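Local coordinates for protein transcriptional regulator, SorC family (Enterococcus faecalis, PDB 2O0M) that probably regulates transcription by binding DNA, with a C-terminal domain that probably binds a sugar or related carbohydrate effector, at residues L135-M149 / L164-R177. Numbering follows the deposited sequence.
Sequences LNLLLPNGENTIAVM and LETEKRHNLFVPAR
The guanidinium of Arg-169 is held at its edges, with its partners near its plane. Arg-169 NH1 donates to two carbonyls, Asn-136 O, in the last turn of helix 122-138, and Leu-139 O, just past its end, each 2.9 Å away. Arg-169 NH2 reaches Asn-136 OD1 at 2.9 Å, in the plane of that amide carbonyl and on a lone pair. The Asn-136 amide stands nearly upright to the guanidinium, 81° between planes. NE and NH2 also share Leu-164 O. These bonds fix the rotation of the buried group and tie the helix end to strand 169-175. CG of Arg-169 is anti to the backbone N (chi1 -173°), and a bend at chi3 turns the tip to the helix.

The Phe-173 ring carries Ile-146 CD1 over one face, offset toward the rim, a CH-pi contact 4.2 Å from the centroid. Val-148 CG1 lies at its edge. The His-170 ring meets Glu-143 at its edge: ND1 donates to OE2 at 2.7 Å, on the syn side but tilted out of the carboxylate plane.

Strands 142-148 and 169-175 are parallel neighbours in a beta-alpha-beta unit whose connection contains helix 152-159. The unit belongs to the putative sugar-binding domain, of the Rossmann-like clan. Backbone hydrogen bonds join the strands along their length, the first from Gly-142 N to Lys-168 O and the last from Ala-176 N to Val-148 O. Strand 238-245 flanks strand 142-148 on its other edge.

On the face with His-170, Thr-145 CG2 touches Val-174 CG2 at 3.8 Å. Beyond the strands, the selenium of Met-149, a selenomethionine, rests against Ala-176 CB and Arg-177 CB.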
loop_
_atom_site.group_PDB
_atom_site.type_symbol
_atom_site.label_atom_id
_atom_site.label_comp_id
_atom_site.label_asym_id
_atom_site.label_seq_id
_atom_site.Cartn_x
_atom_site.Cartn_y
_atom_site.Cartn_z
ATOM N N LEU A 135 0.238 -8.487 11.400
ATOM C CA LEU A 135 1.559 -7.971 11.765
ATOM C C LEU A 135 2.022 -8.468 13.139
ATOM O O LEU A 135 3.213 -8.653 13.350
ATOM C CB LEU A 135 1.590 -6.444 11.707
ATOM C CG LEU A 135 1.330 -5.829 10.317
ATOM C CD1 LEU A 135 1.465 -4.347 10.401
ATOM C CD2 LEU A 135 2.257 -6.391 9.237
ATOM N N ASN A 136 1.103 -8.699 14.068
ATOM C CA ASN A 136 1.501 -9.239 15.364
ATOM C C ASN A 136 2.124 -10.618 15.193
ATOM O O ASN A 136 3.126 -10.953 15.833
ATOM C CB ASN A 136 0.296 -9.331 16.289
ATOM C CG ASN A 136 0.656 -9.876 17.654
ATOM O OD1 ASN A 136 1.669 -9.496 18.229
ATOM N ND2 ASN A 136 -0.168 -10.778 18.171
ATOM N N LEU A 137 1.516 -11.417 14.324
ATOM C CA LEU A 137 2.034 -12.751 14.002
ATOM C C LEU A 137 3.348 -12.692 13.217
ATOM O O LEU A 137 4.281 -13.437 13.510
ATOM C CB LEU A 137 1.000 -13.539 13.189
ATOM C CG LEU A 137 1.443 -14.862 12.546
ATOM C CD1 LEU A 137 1.613 -15.923 13.615
ATOM C CD2 LEU A 137 0.455 -15.352 11.493
ATOM N N LEU A 138 3.396 -11.830 12.205
ATOM C CA LEU A 138 4.500 -11.805 11.241
ATOM C C LEU A 138 5.762 -11.096 11.749
ATOM O O LEU A 138 6.872 -11.579 11.545
ATOM C CB LEU A 138 4.060 -11.156 9.908
ATOM C CG LEU A 138 3.116 -11.917 8.969
ATOM C CD1 LEU A 138 2.848 -11.113 7.705
ATOM C CD2 LEU A 138 3.650 -13.307 8.596
ATOM N N LEU A 139 5.600 -9.943 12.397
ATOM C CA LEU A 139 6.758 -9.112 12.743
ATOM C C LEU A 139 7.554 -9.702 13.920
ATOM O O LEU A 139 7.008 -9.903 15.009
ATOM C CB LEU A 139 6.323 -7.681 13.063
ATOM C CG LEU A 139 5.692 -6.895 11.908
ATOM C CD1 LEU A 139 5.292 -5.540 12.441
ATOM C CD2 LEU A 139 6.643 -6.751 10.721
ATOM N N PRO A 140 8.840 -10.001 13.693
ATOM C CA PRO A 140 9.667 -10.516 14.784
ATOM C C PRO A 140 10.084 -9.476 15.806
ATOM O O PRO A 140 9.943 -8.272 15.588
ATOM C CB PRO A 140 10.931 -11.015 14.070
ATOM C CG PRO A 140 10.635 -10.994 12.645
ATOM C CD PRO A 140 9.602 -9.944 12.434
ATOM N N ASN A 141 10.641 -9.951 16.917
ATOM C CA ASN A 141 11.295 -9.063 17.864
ATOM C C ASN A 141 12.472 -8.377 17.212
ATOM O O ASN A 141 12.982 -8.843 16.201
ATOM C CB ASN A 141 11.781 -9.840 19.095
ATOM C CG ASN A 141 10.660 -10.201 20.028
ATOM O OD1 ASN A 141 9.599 -9.574 20.018
ATOM N ND2 ASN A 141 10.890 -11.205 20.863
ATOM N N GLY A 142 12.909 -7.281 17.818
ATOM C CA GLY A 142 13.970 -6.457 17.263
ATOM C C GLY A 142 13.409 -5.179 16.671
ATOM O O GLY A 142 12.343 -4.712 17.083
ATOM N N GLU A 143 14.133 -4.617 15.711
ATOM C CA GLU A 143 13.760 -3.345 15.099
ATOM C C GLU A 143 13.191 -3.596 13.706
ATOM O O GLU A 143 13.913 -4.010 12.798
ATOM C CB GLU A 143 14.966 -2.409 14.996
ATOM C CG GLU A 143 15.716 -2.194 16.308
ATOM C CD GLU A 143 14.909 -1.467 17.347
ATOM O OE1 GLU A 143 14.279 -0.443 17.000
ATOM O OE2 GLU A 143 14.923 -1.908 18.523
ATOM N N ASN A 144 11.895 -3.351 13.550
ATOM C CA ASN A 144 11.231 -3.501 12.258
ATOM C C ASN A 144 10.961 -2.147 11.637
ATOM O O ASN A 144 10.656 -1.193 12.349
ATOM C CB ASN A 144 9.902 -4.224 12.446
ATOM C CG ASN A 144 10.061 -5.568 13.124
ATOM O OD1 ASN A 144 9.469 -5.831 14.190
ATOM N ND2 ASN A 144 10.864 -6.421 12.523
ATOM N N THR A 145 11.095 -2.074 10.315
ATOM C CA THR A 145 10.715 -0.888 9.557
ATOM C C THR A 145 9.613 -1.286 8.568
ATOM O O THR A 145 9.806 -2.167 7.727
ATOM C CB THR A 145 11.918 -0.267 8.853
ATOM O OG1 THR A 145 12.887 0.127 9.836
ATOM C CG2 THR A 145 11.507 0.942 8.007
ATOM N N ILE A 146 8.456 -0.647 8.729
ATOM C CA ILE A 146 7.272 -0.906 7.926
ATOM C C ILE A 146 7.020 0.286 7.012
ATOM O O ILE A 146 6.715 1.385 7.480
ATOM C CB ILE A 146 6.029 -1.137 8.795
ATOM C CG1 ILE A 146 6.254 -2.288 9.775
ATOM C CG2 ILE A 146 4.807 -1.423 7.928
ATOM C CD1 ILE A 146 6.711 -1.856 11.144
ATOM N N ALA A 147 7.157 0.055 5.711
ATOM C CA ALA A 147 6.955 1.082 4.703
ATOM C C ALA A 147 5.520 1.003 4.208
ATOM O O ALA A 147 5.039 -0.063 3.826
ATOM C CB ALA A 147 7.908 0.904 3.575
ATOM N N VAL A 148 4.831 2.136 4.213
ATOM C CA VAL A 148 3.411 2.136 3.909
ATOM C C VAL A 148 3.046 3.115 2.798
ATOM O O VAL A 148 3.681 4.157 2.626
ATOM C CB VAL A 148 2.567 2.454 5.146
ATOM C CG1 VAL A 148 2.813 1.428 6.250
ATOM C CG2 VAL A 148 2.849 3.847 5.655
HETATM N N MSE A 149 2.030 2.740 2.026
HETATM C CA MSE A 149 1.359 3.659 1.135
HETATM C C MSE A 149 0.130 4.281 1.793
HETATM O O MSE A 149 -0.354 3.809 2.819
HETATM C CB MSE A 149 0.984 2.979 -0.182
HETATM C CG MSE A 149 2.180 2.584 -1.010
HETATM SE SE MSE A 149 3.258 4.072 -1.692
HETATM C CE MSE A 149 1.987 4.839 -2.841
ATOM N N LEU A 164 1.082 -3.059 18.743
ATOM C CA LEU A 164 2.117 -3.990 18.270
ATOM C C LEU A 164 3.437 -3.850 19.019
ATOM O O LEU A 164 4.255 -4.759 18.975
ATOM C CB LEU A 164 2.405 -3.798 16.772
ATOM C CG LEU A 164 1.222 -4.082 15.853
ATOM C CD1 LEU A 164 1.526 -3.681 14.402
ATOM C CD2 LEU A 164 0.804 -5.540 15.916
ATOM N N GLU A 165 3.649 -2.720 19.685
ATOM C CA GLU A 165 4.928 -2.431 20.312
ATOM C C GLU A 165 5.048 -3.239 21.600
ATOM O O GLU A 165 4.078 -3.374 22.344
ATOM C CB GLU A 165 5.036 -0.934 20.616
ATOM C CG GLU A 165 6.449 -0.451 20.849
ATOM C CD GLU A 165 7.225 -0.145 19.583
ATOM O OE1 GLU A 165 8.366 0.357 19.727
ATOM O OE2 GLU A 165 6.724 -0.408 18.460
ATOM N N THR A 166 6.238 -3.783 21.847
ATOM C CA THR A 166 6.526 -4.486 23.100
ATOM C C THR A 166 7.914 -4.099 23.579
ATOM O O THR A 166 8.621 -3.333 22.922
ATOM C CB THR A 166 6.478 -6.029 22.934
ATOM O OG1 THR A 166 7.534 -6.456 22.069
ATOM C CG2 THR A 166 5.145 -6.493 22.375
ATOM N N GLU A 167 8.310 -4.643 24.731
ATOM C CA GLU A 167 9.661 -4.435 25.246
ATOM C C GLU A 167 10.707 -4.826 24.214
ATOM O O GLU A 167 11.715 -4.136 24.052
ATOM C CB GLU A 167 9.898 -5.278 26.503
ATOM C CG GLU A 167 9.074 -4.895 27.709
ATOM C CD GLU A 167 9.056 -6.001 28.756
ATOM O OE1 GLU A 167 10.098 -6.212 29.420
ATOM O OE2 GLU A 167 8.002 -6.667 28.907
ATOM N N LYS A 168 10.454 -5.940 23.527
ATOM C CA LYS A 168 11.415 -6.541 22.603
ATOM C C LYS A 168 11.161 -6.257 21.122
ATOM O O LYS A 168 12.059 -6.463 20.311
ATOM C CB LYS A 168 11.438 -8.056 22.799
ATOM C CG LYS A 168 11.906 -8.487 24.186
ATOM C CD LYS A 168 12.115 -9.990 24.247
ATOM C CE LYS A 168 12.608 -10.417 25.622
ATOM N NZ LYS A 168 13.919 -9.782 25.972
ATOM N N ARG A 169 9.952 -5.809 20.773
ATOM C CA ARG A 169 9.623 -5.496 19.373
ATOM C C ARG A 169 9.338 -4.011 19.193
ATOM O O ARG A 169 8.371 -3.482 19.758
ATOM C CB ARG A 169 8.418 -6.303 18.878
ATOM C CG ARG A 169 8.178 -6.103 17.361
ATOM C CD ARG A 169 7.142 -7.058 16.825
ATOM N NE ARG A 169 5.841 -6.847 17.457
ATOM C CZ ARG A 169 4.820 -7.692 17.385
ATOM N NH1 ARG A 169 4.941 -8.827 16.706
ATOM N NH2 ARG A 169 3.678 -7.429 18.007
ATOM N N HIS A 170 10.183 -3.357 18.400
ATOM C CA HIS A 170 10.060 -1.926 18.164
ATOM C C HIS A 170 9.820 -1.675 16.694
ATOM O O HIS A 170 10.693 -1.933 15.867
ATOM C CB HIS A 170 11.305 -1.192 18.637
ATOM C CG HIS A 170 11.676 -1.519 20.045
ATOM N ND1 HIS A 170 12.972 -1.785 20.435
ATOM C CD2 HIS A 170 10.910 -1.675 21.150
ATOM C CE1 HIS A 170 12.990 -2.063 21.727
ATOM N NE2 HIS A 170 11.753 -2.000 22.185
ATOM N N ASN A 171 8.642 -1.137 16.382
ATOM C CA ASN A 171 8.245 -0.897 14.993
ATOM C C ASN A 171 8.327 0.569 14.603
ATOM O O ASN A 171 7.817 1.436 15.316
ATOM C CB ASN A 171 6.817 -1.391 14.777
ATOM C CG ASN A 171 6.630 -2.841 15.172
ATOM O OD1 ASN A 171 5.680 -3.185 15.893
ATOM N ND2 ASN A 171 7.526 -3.702 14.707
ATOM N N LEU A 172 8.962 0.828 13.459
ATOM C CA LEU A 172 9.058 2.155 12.869
ATOM C C LEU A 172 8.276 2.177 11.546
ATOM O O LEU A 172 8.499 1.327 10.675
ATOM C CB LEU A 172 10.516 2.501 12.599
ATOM C CG LEU A 172 10.811 3.852 11.968
ATOM C CD1 LEU A 172 10.529 4.965 12.951
ATOM C CD2 LEU A 172 12.235 3.906 11.467
ATOM N N PHE A 173 7.395 3.160 11.395
ATOM C CA PHE A 173 6.599 3.319 10.181
ATOM C C PHE A 173 7.126 4.486 9.355
ATOM O O PHE A 173 7.381 5.576 9.881
ATOM C CB PHE A 173 5.106 3.512 10.499
ATOM C CG PHE A 173 4.491 2.356 11.228
ATOM C CD1 PHE A 173 3.808 1.358 10.544
ATOM C CD2 PHE A 173 4.654 2.230 12.609
ATOM C CE1 PHE A 173 3.235 0.282 11.233
ATOM C CE2 PHE A 173 4.094 1.145 13.308
ATOM C CZ PHE A 173 3.398 0.165 12.605
ATOM N N VAL A 174 7.301 4.237 8.063
ATOM C CA VAL A 174 7.757 5.238 7.134
ATOM C C VAL A 174 6.926 5.136 5.861
ATOM O O VAL A 174 6.402 4.065 5.536
ATOM C CB VAL A 174 9.245 5.025 6.780
ATOM C CG1 VAL A 174 10.110 5.231 8.006
ATOM C CG2 VAL A 174 9.490 3.632 6.184
ATOM N N PRO A 175 6.801 6.243 5.132
ATOM C CA PRO A 175 6.141 6.148 3.823
ATOM C C PRO A 175 6.985 5.342 2.836
ATOM O O PRO A 175 8.206 5.449 2.869
ATOM C CB PRO A 175 6.081 7.599 3.371
ATOM C CG PRO A 175 7.255 8.235 4.057
ATOM C CD PRO A 175 7.267 7.613 5.410
ATOM N N ALA A 176 6.346 4.570 1.951
ATOM C CA ALA A 176 7.077 3.774 0.958
ATOM C C ALA A 176 7.542 4.640 -0.210
ATOM O O ALA A 176 8.530 4.319 -0.898
ATOM C CB ALA A 176 6.218 2.655 0.432
ATOM N N ARG A 177 6.793 5.713 -0.443
ATOM C CA ARG A 177 7.071 6.643 -1.529
ATOM C C ARG A 177 6.801 8.085 -1.145
ATOM O O ARG A 177 5.869 8.369 -0.415
ATOM C CB ARG A 177 6.184 6.333 -2.748
ATOM C CG ARG A 177 6.594 5.137 -3.544
ATOM C CD ARG A 177 7.945 5.381 -4.206
ATOM N NE ARG A 177 8.229 4.431 -5.277
ATOM C CZ ARG A 177 7.932 4.588 -6.564
ATOM N NH1 ARG A 177 7.309 5.675 -7.015
ATOM N NH2 ARG A 177 8.265 3.632 -7.409
HETATM O O HOH W 1 7.703 -9.030 21.547
HETATM O O HOH W 2 12.357 0.152 14.805
#